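Side-chain contacts in ribulose-1,5-bisphosphate carboxylase/oxygenase large subunit (Rhodopseudomonas palustris, PDB 3QFW), which belongs to the Rubisco-like proteins and is probably a magnesium-dependent enzyme of the Rubisco large-subunit family, its exact reaction not settled: residues A295-L300 with R332-D337; A303-F308 with C314-A319; R326-L331 with A365-R370; V282-N285 with R289-Y292; I97-V102 with A265-G270. One frame throughout, in Å; residues are numbered along the deposited sequence. Where two conformers were deposited one is given.

Contact 1: residues A295-L300 with R332-D337. With SO4 (sulfate ion), chain G.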
# COMPACT_ATOMS: atom_id res chain seq x y z
N ALA B 295 -7.99 23.36 -3.96
CA ALA B 295 -6.55 23.53 -4.13
C ALA B 295 -5.87 22.22 -4.50
O ALA B 295 -5.05 22.16 -5.44
CB ALA B 295 -5.92 24.11 -2.87
N SER B 296 -6.19 21.17 -3.74
CA SER B 296 -5.62 19.86 -3.98
C SER B 296 -6.02 19.30 -5.33
O SER B 296 -5.19 18.76 -6.04
CB SER B 296 -6.00 18.87 -2.86
OG SER B 296 -5.38 19.25 -1.64
N CYS B 297 -7.30 19.42 -5.69
CA CYS B 297 -7.74 18.92 -6.98
C CYS B 297 -7.02 19.63 -8.13
O CYS B 297 -6.61 18.99 -9.10
CB CYS B 297 -9.26 19.05 -7.14
SG CYS B 297 -10.19 17.96 -6.02
N LEU B 298 -6.86 20.94 -8.02
CA LEU B 298 -6.17 21.68 -9.08
C LEU B 298 -4.70 21.26 -9.16
O LEU B 298 -4.17 21.03 -10.25
CB LEU B 298 -6.30 23.19 -8.88
CG LEU B 298 -5.88 24.02 -10.09
CD1 LEU B 298 -6.61 23.56 -11.35
CD2 LEU B 298 -6.12 25.51 -9.85
N ALA B 299 -4.05 21.13 -8.00
CA ALA B 299 -2.64 20.72 -7.95
C ALA B 299 -2.46 19.31 -8.53
O ALA B 299 -1.49 19.03 -9.21
CB ALA B 299 -2.12 20.79 -6.53
N LEU B 300 -3.42 18.44 -8.22
CA LEU B 300 -3.43 17.08 -8.75
C LEU B 300 -3.54 17.08 -10.28
O LEU B 300 -2.77 16.41 -10.98
CB LEU B 300 -4.59 16.30 -8.12
CG LEU B 300 -4.76 14.82 -8.50
CD1 LEU B 300 -3.45 14.26 -8.91
CD2 LEU B 300 -5.36 14.01 -7.32
N ARG B 332 -14.75 24.55 -16.54
CA ARG B 332 -14.16 25.84 -16.20
C ARG B 332 -13.01 25.61 -15.22
O ARG B 332 -11.93 26.20 -15.35
CB ARG B 332 -15.19 26.78 -15.57
CG ARG B 332 -16.21 27.34 -16.58
CD ARG B 332 -17.38 28.04 -15.87
NE ARG B 332 -18.49 28.28 -16.80
CZ ARG B 332 -19.77 28.06 -16.52
NH1 ARG B 332 -20.13 27.60 -15.33
NH2 ARG B 332 -20.70 28.29 -17.44
N PHE B 333 -13.25 24.75 -14.24
CA PHE B 333 -12.26 24.49 -13.22
C PHE B 333 -11.01 23.83 -13.78
O PHE B 333 -9.89 24.29 -13.54
CB PHE B 333 -12.84 23.59 -12.12
CG PHE B 333 -11.94 23.46 -10.92
CD1 PHE B 333 -11.90 24.46 -9.97
CD2 PHE B 333 -11.12 22.35 -10.77
CE1 PHE B 333 -11.07 24.36 -8.88
CE2 PHE B 333 -10.29 22.24 -9.68
CZ PHE B 333 -10.26 23.24 -8.73
N TYR B 334 -11.20 22.76 -14.54
CA TYR B 334 -10.09 21.93 -14.97
C TYR B 334 -9.55 22.25 -16.35
O TYR B 334 -8.47 21.81 -16.73
CB TYR B 334 -10.49 20.45 -14.94
CG TYR B 334 -10.66 19.86 -13.55
CD1 TYR B 334 -9.55 19.61 -12.75
CD2 TYR B 334 -11.92 19.53 -13.05
CE1 TYR B 334 -9.69 19.07 -11.48
CE2 TYR B 334 -12.07 18.99 -11.77
CZ TYR B 334 -10.94 18.76 -10.99
OH TYR B 334 -11.06 18.21 -9.73
N GLY B 335 -10.30 23.04 -17.13
CA GLY B 335 -9.96 23.17 -18.52
C GLY B 335 -10.44 21.91 -19.21
O GLY B 335 -11.07 21.06 -18.57
N GLN B 336 -10.13 21.76 -20.49
CA GLN B 336 -10.68 20.67 -21.29
C GLN B 336 -9.78 19.44 -21.35
O GLN B 336 -10.18 18.41 -21.90
CB GLN B 336 -11.00 21.16 -22.71
CG GLN B 336 -12.13 22.17 -22.76
CD GLN B 336 -12.33 22.75 -24.15
OE1 GLN B 336 -12.01 22.11 -25.15
NE2 GLN B 336 -12.87 23.96 -24.21
N ASP B 337 -8.57 19.55 -20.80
CA ASP B 337 -7.67 18.40 -20.71
C ASP B 337 -7.98 17.59 -19.45
O ASP B 337 -7.21 17.55 -18.49
CB ASP B 337 -6.21 18.85 -20.71
CG ASP B 337 -5.71 19.25 -22.09
OD1 ASP B 337 -6.35 18.87 -23.10
OD2 ASP B 337 -4.67 19.93 -22.16
S SO4 G . -24.08 26.42 -15.82
O1 SO4 G . -24.06 25.12 -16.50
O2 SO4 G . -25.34 26.56 -15.11
O3 SO4 G . -23.95 27.49 -16.80
O4 SO4 G . -22.96 26.49 -14.88

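Contact 2: residues A303-F308 with C314-A319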
# COMPACT_ATOMS: atom_id res chain seq x y z
N ALA B 303 -0.17 18.34 -11.62
CA ALA B 303 0.88 17.35 -11.49
C ALA B 303 0.74 16.29 -12.58
O ALA B 303 1.72 15.77 -13.10
CB ALA B 303 0.84 16.73 -10.11
N ALA B 304 -0.50 15.98 -12.95
CA ALA B 304 -0.75 14.98 -13.97
C ALA B 304 -0.40 15.48 -15.38
O ALA B 304 0.09 14.72 -16.21
CB ALA B 304 -2.19 14.54 -13.93
N ARG B 305 -0.63 16.77 -15.62
CA ARG B 305 -0.63 17.34 -16.98
C ARG B 305 0.62 18.11 -17.38
O ARG B 305 1.00 18.12 -18.55
CB ARG B 305 -1.74 18.36 -17.10
CG ARG B 305 -3.15 17.91 -17.10
CD ARG B 305 -3.96 19.19 -17.04
NE ARG B 305 -5.39 18.98 -17.00
CZ ARG B 305 -6.24 19.86 -16.48
NH1 ARG B 305 -5.79 20.98 -15.93
NH2 ARG B 305 -7.54 19.59 -16.49
N ASP B 306 1.20 18.81 -16.41
CA ASP B 306 2.22 19.81 -16.73
C ASP B 306 3.56 19.20 -17.13
O ASP B 306 3.80 18.01 -16.91
CB ASP B 306 2.37 20.80 -15.57
CG ASP B 306 1.12 21.65 -15.37
OD1 ASP B 306 0.25 21.64 -16.26
OD2 ASP B 306 1.01 22.33 -14.33
N PRO B 307 4.45 20.01 -17.73
CA PRO B 307 5.78 19.51 -18.08
C PRO B 307 6.42 18.79 -16.90
O PRO B 307 6.36 19.27 -15.77
CB PRO B 307 6.55 20.78 -18.41
CG PRO B 307 5.49 21.70 -18.96
CD PRO B 307 4.28 21.43 -18.09
N PHE B 308 7.03 17.64 -17.18
CA PHE B 308 7.62 16.76 -16.18
C PHE B 308 8.67 15.97 -16.95
O PHE B 308 8.36 14.97 -17.60
CB PHE B 308 6.51 15.86 -15.62
CG PHE B 308 6.95 14.98 -14.47
CD1 PHE B 308 7.73 15.47 -13.44
CD2 PHE B 308 6.53 13.66 -14.42
CE1 PHE B 308 8.10 14.65 -12.37
CE2 PHE B 308 6.91 12.83 -13.35
CZ PHE B 308 7.69 13.34 -12.34
N CYS B 314 -0.67 12.76 -18.13
CA CYS B 314 -1.65 11.76 -17.71
C CYS B 314 -2.98 12.51 -17.56
O CYS B 314 -2.99 13.61 -17.00
CB CYS B 314 -1.20 11.17 -16.35
SG CYS B 314 -2.41 10.18 -15.42
N ILE B 315 -4.08 11.96 -18.05
CA ILE B 315 -5.36 12.69 -17.96
C ILE B 315 -5.96 12.60 -16.56
O ILE B 315 -6.28 11.51 -16.09
CB ILE B 315 -6.44 12.19 -18.95
CG1 ILE B 315 -5.83 11.80 -20.30
CG2 ILE B 315 -7.53 13.25 -19.11
CD1 ILE B 315 -5.59 10.30 -20.41
N PRO B 316 -6.16 13.75 -15.91
CA PRO B 316 -6.83 13.72 -14.61
C PRO B 316 -8.27 13.30 -14.80
O PRO B 316 -8.95 13.80 -15.70
CB PRO B 316 -6.77 15.18 -14.13
CG PRO B 316 -5.91 15.91 -15.13
CD PRO B 316 -5.90 15.12 -16.39
N THR B 317 -8.74 12.37 -13.98
CA THR B 317 -10.07 11.83 -14.16
C THR B 317 -10.89 11.94 -12.88
O THR B 317 -10.97 10.99 -12.09
CB THR B 317 -9.99 10.37 -14.62
OG1 THR B 317 -9.17 10.30 -15.79
CG2 THR B 317 -11.36 9.80 -14.90
N PRO B 318 -11.51 13.11 -12.67
CA PRO B 318 -12.25 13.40 -11.43
C PRO B 318 -13.51 12.58 -11.35
O PRO B 318 -14.15 12.30 -12.37
CB PRO B 318 -12.65 14.88 -11.58
CG PRO B 318 -11.93 15.39 -12.74
CD PRO B 318 -11.53 14.25 -13.60
N ALA B 319 -13.89 12.23 -10.12
CA ALA B 319 -15.07 11.42 -9.87
C ALA B 319 -15.81 11.94 -8.63
O ALA B 319 -15.20 12.44 -7.69
CB ALA B 319 -14.70 9.97 -9.69

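Contact 3: residues R326-L331 with A365-R370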
# COMPACT_ATOMS: atom_id res chain seq x y z
N ARG B 326 -23.18 19.97 -13.25
CA ARG B 326 -21.81 20.24 -12.78
C ARG B 326 -20.83 20.40 -13.94
O ARG B 326 -19.74 20.93 -13.75
CB ARG B 326 -21.30 19.12 -11.87
CG ARG B 326 -22.14 18.82 -10.63
CD ARG B 326 -21.95 19.85 -9.52
NE ARG B 326 -20.54 20.19 -9.28
CZ ARG B 326 -19.75 19.58 -8.41
NH1 ARG B 326 -20.21 18.57 -7.67
NH2 ARG B 326 -18.49 19.97 -8.27
N VAL B 327 -21.22 19.93 -15.12
CA VAL B 327 -20.30 19.86 -16.26
C VAL B 327 -19.57 21.18 -16.61
O VAL B 327 -18.35 21.20 -16.72
CB VAL B 327 -20.99 19.28 -17.51
CG1 VAL B 327 -20.22 19.65 -18.77
CG2 VAL B 327 -21.13 17.78 -17.38
N ASN B 328 -20.30 22.27 -16.78
CA ASN B 328 -19.63 23.53 -17.11
C ASN B 328 -18.68 24.01 -16.01
O ASN B 328 -17.55 24.42 -16.30
CB ASN B 328 -20.62 24.62 -17.53
CG ASN B 328 -21.31 24.30 -18.84
OD1 ASN B 328 -20.85 23.46 -19.60
ND2 ASN B 328 -22.42 24.98 -19.10
N GLU B 329 -19.15 23.97 -14.77
CA GLU B 329 -18.29 24.24 -13.61
C GLU B 329 -16.97 23.48 -13.70
O GLU B 329 -15.89 24.06 -13.60
CB GLU B 329 -19.01 23.86 -12.30
CG GLU B 329 -18.10 23.91 -11.05
CD GLU B 329 -18.60 23.07 -9.88
OE1 GLU B 329 -19.75 22.57 -9.94
OE2 GLU B 329 -17.84 22.90 -8.89
N LEU B 330 -17.05 22.17 -13.91
CA LEU B 330 -15.84 21.36 -13.85
C LEU B 330 -14.91 21.63 -15.03
O LEU B 330 -13.69 21.53 -14.91
CB LEU B 330 -16.18 19.87 -13.73
CG LEU B 330 -16.81 19.52 -12.38
CD1 LEU B 330 -17.24 18.07 -12.38
CD2 LEU B 330 -15.84 19.80 -11.25
N LEU B 331 -15.48 21.95 -16.19
CA LEU B 331 -14.66 22.26 -17.35
C LEU B 331 -14.05 23.64 -17.22
O LEU B 331 -12.95 23.89 -17.72
CB LEU B 331 -15.46 22.12 -18.64
CG LEU B 331 -15.63 20.70 -19.19
CD1 LEU B 331 -14.63 19.72 -18.64
CD2 LEU B 331 -17.03 20.19 -18.97
N ALA B 365 -19.08 17.96 -25.05
CA ALA B 365 -18.57 18.28 -26.38
C ALA B 365 -18.83 19.73 -26.77
O ALA B 365 -18.02 20.34 -27.47
CB ALA B 365 -19.14 17.32 -27.42
N ASP B 366 -19.95 20.28 -26.30
CA ASP B 366 -20.39 21.62 -26.67
C ASP B 366 -19.67 22.72 -25.91
O ASP B 366 -19.76 23.91 -26.26
CB ASP B 366 -21.90 21.77 -26.45
CG ASP B 366 -22.72 20.94 -27.42
OD1 ASP B 366 -22.19 20.54 -28.47
OD2 ASP B 366 -23.91 20.68 -27.12
N TYR B 367 -18.94 22.32 -24.87
CA TYR B 367 -18.27 23.28 -24.01
C TYR B 367 -17.25 24.12 -24.77
O TYR B 367 -16.40 23.60 -25.50
CB TYR B 367 -17.61 22.60 -22.79
CG TYR B 367 -16.92 23.62 -21.94
CD1 TYR B 367 -17.63 24.33 -20.98
CD2 TYR B 367 -15.58 23.93 -22.12
CE1 TYR B 367 -17.02 25.30 -20.22
CE2 TYR B 367 -14.96 24.90 -21.36
CZ TYR B 367 -15.69 25.59 -20.41
OH TYR B 367 -15.09 26.56 -19.65
N GLY B 368 -17.33 25.44 -24.59
CA GLY B 368 -16.32 26.33 -25.14
C GLY B 368 -16.34 26.38 -26.65
O GLY B 368 -15.30 26.60 -27.30
N GLN B 369 -17.51 26.16 -27.23
CA GLN B 369 -17.67 26.39 -28.66
C GLN B 369 -18.94 27.16 -28.98
O GLN B 369 -19.86 27.25 -28.16
CB GLN B 369 -17.59 25.08 -29.45
CG GLN B 369 -18.75 24.14 -29.23
CD GLN B 369 -18.53 22.81 -29.93
OE1 GLN B 369 -17.41 22.32 -30.00
NE2 GLN B 369 -19.61 22.23 -30.45
N ARG B 370 -18.98 27.72 -30.18
CA ARG B 370 -20.11 28.53 -30.60
C ARG B 370 -21.43 27.79 -30.51
O ARG B 370 -21.54 26.63 -30.92
CB ARG B 370 -19.88 29.07 -32.02
CG ARG B 370 -18.65 29.97 -32.13
CD ARG B 370 -18.59 30.72 -33.44
NE ARG B 370 -18.37 29.85 -34.59
CZ ARG B 370 -17.17 29.60 -35.12
NH1 ARG B 370 -16.08 30.14 -34.60
NH2 ARG B 370 -17.07 28.80 -36.17

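Contact 4: residues V282-N285 with R289-Y292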
# COMPACT_ATOMS: atom_id res chain seq x y z
N VAL B 282 -7.67 8.41 -11.69
CA VAL B 282 -8.95 8.67 -11.05
C VAL B 282 -8.73 9.25 -9.65
O VAL B 282 -7.84 8.83 -8.93
CB VAL B 282 -9.79 7.37 -10.95
CG1 VAL B 282 -11.11 7.61 -10.22
CG2 VAL B 282 -10.02 6.77 -12.34
N PHE B 283 -9.55 10.23 -9.28
CA PHE B 283 -9.49 10.85 -7.96
C PHE B 283 -10.83 11.49 -7.64
O PHE B 283 -11.56 11.92 -8.56
CB PHE B 283 -8.38 11.90 -7.88
CG PHE B 283 -8.59 13.08 -8.81
CD1 PHE B 283 -9.08 14.29 -8.33
CD2 PHE B 283 -8.27 12.98 -10.15
CE1 PHE B 283 -9.25 15.38 -9.18
CE2 PHE B 283 -8.45 14.06 -11.02
CZ PHE B 283 -8.94 15.26 -10.53
N PRO B 284 -11.17 11.55 -6.35
CA PRO B 284 -12.44 12.15 -5.94
C PRO B 284 -12.40 13.66 -6.13
O PRO B 284 -11.48 14.33 -5.64
CB PRO B 284 -12.56 11.76 -4.46
CG PRO B 284 -11.16 11.47 -4.03
CD PRO B 284 -10.44 10.94 -5.22
N ASN B 285 -13.38 14.18 -6.85
CA ASN B 285 -13.48 15.60 -7.14
C ASN B 285 -13.76 16.33 -5.84
O ASN B 285 -14.23 15.73 -4.88
CB ASN B 285 -14.62 15.83 -8.15
CG ASN B 285 -14.65 17.25 -8.70
OD1 ASN B 285 -13.66 17.75 -9.23
ND2 ASN B 285 -15.80 17.90 -8.57
N ARG B 289 -18.18 13.11 -2.58
CA ARG B 289 -18.35 12.42 -1.30
C ARG B 289 -17.13 12.56 -0.40
O ARG B 289 -17.21 12.34 0.81
CB ARG B 289 -18.64 10.93 -1.51
CG ARG B 289 -19.96 10.63 -2.20
CD ARG B 289 -20.30 9.15 -2.08
NE ARG B 289 -19.22 8.30 -2.57
CZ ARG B 289 -19.08 7.95 -3.85
NH1 ARG B 289 -19.94 8.39 -4.76
NH2 ARG B 289 -18.07 7.17 -4.22
N PHE B 290 -15.99 12.91 -1.00
CA PHE B 290 -14.73 12.95 -0.27
C PHE B 290 -14.33 14.38 0.09
O PHE B 290 -15.05 15.33 -0.23
CB PHE B 290 -13.63 12.23 -1.07
CG PHE B 290 -13.94 10.78 -1.34
CD1 PHE B 290 -15.02 10.42 -2.13
CD2 PHE B 290 -13.16 9.78 -0.79
CE1 PHE B 290 -15.31 9.08 -2.37
CE2 PHE B 290 -13.44 8.45 -1.03
CZ PHE B 290 -14.52 8.10 -1.82
N ALA B 291 -13.19 14.53 0.75
CA ALA B 291 -12.84 15.80 1.38
C ALA B 291 -11.67 16.55 0.73
O ALA B 291 -11.04 17.39 1.37
CB ALA B 291 -12.56 15.57 2.88
N TYR B 292 -11.37 16.24 -0.53
CA TYR B 292 -10.32 16.96 -1.24
C TYR B 292 -10.70 18.43 -1.42
O TYR B 292 -11.81 18.75 -1.83
CB TYR B 292 -10.06 16.37 -2.63
CG TYR B 292 -9.27 15.08 -2.68
CD1 TYR B 292 -9.13 14.27 -1.56
CD2 TYR B 292 -8.66 14.68 -3.86
CE1 TYR B 292 -8.41 13.10 -1.62
CE2 TYR B 292 -7.94 13.51 -3.93
CZ TYR B 292 -7.82 12.72 -2.81
OH TYR B 292 -7.10 11.54 -2.88

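Contact 5: residues I97-V102 with A265-G270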
# COMPACT_ATOMS: atom_id res chain seq x y z
N ILE B 97 3.23 13.84 10.29
CA ILE B 97 3.96 14.08 9.05
C ILE B 97 3.19 13.63 7.82
O ILE B 97 2.48 12.63 7.85
CB ILE B 97 5.35 13.40 9.08
CG1 ILE B 97 6.13 13.71 7.80
CG2 ILE B 97 5.20 11.89 9.28
CD1 ILE B 97 7.56 13.18 7.81
N ALA B 98 3.34 14.39 6.75
CA ALA B 98 2.81 14.03 5.45
C ALA B 98 3.89 14.26 4.41
O ALA B 98 4.66 15.22 4.51
CB ALA B 98 1.57 14.86 5.12
N LEU B 99 3.97 13.37 3.42
CA LEU B 99 4.88 13.57 2.31
C LEU B 99 4.16 14.44 1.27
O LEU B 99 3.14 14.02 0.75
CB LEU B 99 5.26 12.22 1.70
CG LEU B 99 6.09 12.33 0.42
CD1 LEU B 99 7.45 12.94 0.73
CD2 LEU B 99 6.23 10.99 -0.28
N ALA B 100 4.70 15.62 0.97
CA ALA B 100 4.00 16.62 0.13
C ALA B 100 4.44 16.70 -1.33
O ALA B 100 3.61 16.87 -2.23
CB ALA B 100 4.08 18.01 0.78
N ASP B 101 5.75 16.61 -1.58
CA ASP B 101 6.27 16.64 -2.95
C ASP B 101 7.61 15.94 -3.03
O ASP B 101 8.25 15.68 -2.01
CB ASP B 101 6.41 18.09 -3.45
CG ASP B 101 6.35 18.19 -4.97
OD1 ASP B 101 6.13 17.16 -5.64
OD2 ASP B 101 6.51 19.32 -5.49
N VAL B 102 8.04 15.63 -4.25
CA VAL B 102 9.35 15.01 -4.47
C VAL B 102 9.95 15.58 -5.76
O VAL B 102 9.30 15.61 -6.80
CB VAL B 102 9.25 13.47 -4.57
CG1 VAL B 102 10.65 12.81 -4.63
CG2 VAL B 102 8.47 12.91 -3.39
N ALA B 265 -2.27 13.73 -2.14
CA ALA B 265 -2.88 13.22 -3.38
C ALA B 265 -2.25 13.77 -4.64
O ALA B 265 -2.03 13.03 -5.60
CB ALA B 265 -4.39 13.46 -3.39
N PRO B 266 -1.96 15.07 -4.68
CA PRO B 266 -1.44 15.50 -5.98
C PRO B 266 -0.11 14.82 -6.30
O PRO B 266 0.11 14.40 -7.44
CB PRO B 266 -1.27 17.02 -5.82
CG PRO B 266 -2.27 17.40 -4.76
CD PRO B 266 -2.26 16.21 -3.79
N LEU B 267 0.75 14.66 -5.30
CA LEU B 267 2.03 14.02 -5.52
C LEU B 267 1.85 12.55 -5.92
O LEU B 267 2.49 12.07 -6.86
CB LEU B 267 2.87 14.10 -4.24
CG LEU B 267 4.05 13.13 -4.18
CD1 LEU B 267 5.09 13.46 -5.25
CD2 LEU B 267 4.69 13.14 -2.79
N LEU B 268 0.97 11.85 -5.20
CA LEU B 268 0.80 10.41 -5.40
C LEU B 268 -0.01 10.05 -6.65
O LEU B 268 0.48 9.36 -7.54
CB LEU B 268 0.17 9.77 -4.16
CG LEU B 268 0.04 8.24 -4.21
CD1 LEU B 268 1.40 7.61 -4.45
CD2 LEU B 268 -0.58 7.71 -2.90
N LEU B 269 -1.26 10.51 -6.70
CA LEU B 269 -2.16 10.18 -7.79
C LEU B 269 -1.80 10.91 -9.08
O LEU B 269 -2.04 10.42 -10.19
CB LEU B 269 -3.59 10.57 -7.42
CG LEU B 269 -4.14 10.01 -6.11
CD1 LEU B 269 -5.62 10.31 -6.05
CD2 LEU B 269 -3.90 8.51 -6.00
N GLY B 270 -1.24 12.10 -8.93
CA GLY B 270 -0.82 12.89 -10.06
C GLY B 270 0.58 12.53 -10.53
O GLY B 270 0.74 11.86 -11.55
O HOH W 1 1.21 17.16 -3.43

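Contact 1: residues A295-L300 with R332-D337
Cys297 and Leu298 of helix 294-305 meet Phe333 and Tyr334 at the end of helix 327-334, a helix-to-helix contact on the outer layer of the alpha/beta barrel. The packing is carried by the two aromatic rings. Leu298 CB lies 4.0 Å from Phe333 CZ and Cys297 CB lies 4.2 Å from Phe333 CE2, both set obliquely to the ring. The phenylalanine swings its CG away from the backbone N (chi1 -171°), and its ring end reaches the neighbouring helix, while its CD2 sits over the centre of the Tyr334 ring. Replacing Phe333 by an alanine would probably open a gap beside Leu298 and leave that face of Tyr334 without its cover. The tyrosine packs too: its OH comes within 3.3 Å of Cys297 CB, a van der Waals approach, and Cys297 O lies at the ring edge. The polar partner of that hydroxyl is outside the two segments, Asn285 OD1, just after strand 280-284, to which it is hydrogen-bonded. The ionic part is separate: the extended Arg332 points to a sulfate, with NH1 giving a hydrogen bond of 3.1 Å to O4 and NH2 a weak one of 3.4 Å to O3. The chemistry thus divides, the helices meeting mainly through carbon and aromatic surface, the phenol being held by an asparagine beyond them, and the guanidinium turning to an anion probably drawn from the crystallisation liquor.

Contact 2: residues A303-F308 with C314-A319
The beta-alpha-beta unit formed by strand 280-284, helix 294-305 and strand 315-319 is the repeating element of a TIM barrel, and here the end of its helix meets the start of its second strand. Ala304 and Cys314 make the backbone link: Cys314 N donates to Ala304 O over 2.8 Å, with an N-H...O angle of 173°. The bond is nearly straight at the hydrogen, yet the donor stands above the carbonyl plane, 39° out of it. Close by, the methyl of Ala304 points toward the strand. Its CB is 3.3 Å from Cys314 O and 4.1 Å from Pro316 CG, so the methyl sits directly against the strand. Arg305 adds a longer arm. Leaving beside the backbone N (chi1 -70°), its chain runs extended to NE and crosses the proline at about a right angle; NE passes 3.6 Å from Pro316 CG, and Arg305 CG packs on the same ring atom at 3.9 Å. The same NE is hydrogen-bonded to the carbonyl O of Asp337. On the strand's side, Pro316 also packs against Phe283 of the adjacent strand. The helix end and the strand start are therefore joined by one short, nearly straight backbone bond, while the arginine uses its aliphatic length as apolar surface and delivers its charged end to a carbonyl in the loop after helix 327-334.

Contact 3: residues R326-L331 with A365-R370
One face of the Tyr367 ring is occupied by Leu331, whose CB stands 3.6 Å from the ring centroid and only 1° off the ring normal, a CH-pi contact placed squarely over the centre. At the edge, near the ring plane, the amide end of Asn328 touches the ring, its own plane inclined to that of the tyrosine. Within the alpha/beta barrel fold of the Rubisco large-subunit family, the contact brings helix 327-334 against the chain just beyond helix 353-366. Tyr367 occupies the second position of a type II beta turn from Asp366 to Gln369, and Gly368 follows with positive phi, as that turn favours. From the turn the phenol ring leaves on the far side of CB from the backbone N (chi1 180°), which carries it toward helix 327-334. Both helix residues that meet it, Asn328 and Leu331, are three positions apart and hence on the same side of the helix. Gln336, beyond that helix, also touches the tyrosine.

Away from the tyrosine, Glu329 pairs with Arg326, near the helix start. Arg326 grips Glu329 side-on, with NE and NH2 each meeting a different carboxylate oxygen, and Glu329 OE2 has a further partner in Tyr286 OH. The tighter limb of the salt bridge is the 2.6 Å bond from Arg326 NE to Glu329 OE1, which is met on the syn side but 32° out of the carboxylate plane.

Contact 4: residues V282-N285 with R289-Y292
Pro284 is held between two aromatic side chains, Phe290 and Tyr292, that reach back to it from the loop following its strand. This strand, 280-284, belongs to the alpha/beta barrel, and the loop leads on to helix 294-305. Against the tyrosine the pyrrolidine lies over one face: Pro284 CG is 3.8 Å from the centroid of the Tyr292 ring and 12° off its normal, a CH-pi contact, and CD is 3.8 Å from Tyr292 CE2. Phe290 approaches another part of the proline, with its CG 3.5 Å from Pro284 CB and the ring set obliquely to it. Tyr292 has its ring placed beside the backbone N, opposite the carbonyl carbon (chi1 -77°), which turns it in against Pro284, where CE2 also comes to 4.3 Å from Phe283 CB. With an alanine at Tyr292 the aromatic face over Pro284 is gone, which is likely to open a gap beside Pro284 and Phe283. The loop looks outward as well as inward: Arg289, in one of its conformers, forms a salt bridge with Glu31 of the second subunit, and Phe290 and Tyr292 pack on Gln94 and Ile93 of that subunit, so the loop that folds over the strand end also takes part in the dimer interface. One polar atom is buried without a partner in the model: Pro284 O, whose nearest approach to the tyrosine is 3.4 Å, to Tyr292 CD2.

Contact 5: residues I97-V102 with A265-G270
A single leucine, Leu267, provides the helix side of this buried apolar contact, in which the start of helix 265-276 meets the chain joining strands 97-98 and 102-103. Its side chain points off opposite the backbone N (chi1 163°), which sends its CD2 methyl between Leu99 and Val102. Leu267 CD2 lies 3.6 Å from Leu99 CG, where the two leucines cross at about a right angle, and 3.8 Å from Val102 CG2. The other methyl, CD1, turns to the next part of the chain, 3.8 Å from Val102 N and 3.9 Å from Asp101 OD1. The strands belong to the antiparallel sheet that packs beside the barrel in Rubisco-type large subunits, whereas the helix is one of those of the barrel; the leucine therefore joins the two domains. Behind Leu99 and Val102 that sheet and helix 80-88 continue the apolar layer, through Tyr12, Ile8 and Leu87.

A water bridges the two backbones at the other end of the leucine. It donates to Ala100 O at 2.7 Å and accepts a weak bond from Leu267 N, a backbone amide in the first turn of the helix, and Leu267 CB lies 3.5 Å from the same Ala100 O. Asp101 OD1 takes a weak hydrogen bond from the following amide, Val102 N, and has a long, weak ion pair with Arg271 further along the helix.

From the N terminus, contact 5 comes first and closes the longest span, bringing the sheet chain 97-102 to the barrel helix beginning at 265. Contact 4 follows in series, a short loop in which the chain after strand 280-284 turns back on that strand. Contact 1 then opens on helix 294-305 and closes at 332-337, with contact 2 lying wholly within its span and tying the same helix to strand 315-319. Contact 3 starts at 326, before contact 1 has closed, and ends at 370, so these two cross, sharing helix 327-334. Arg305 and Asp337 join contacts 1 and 2, while Asn285 and Tyr334 join contacts 4 and 1.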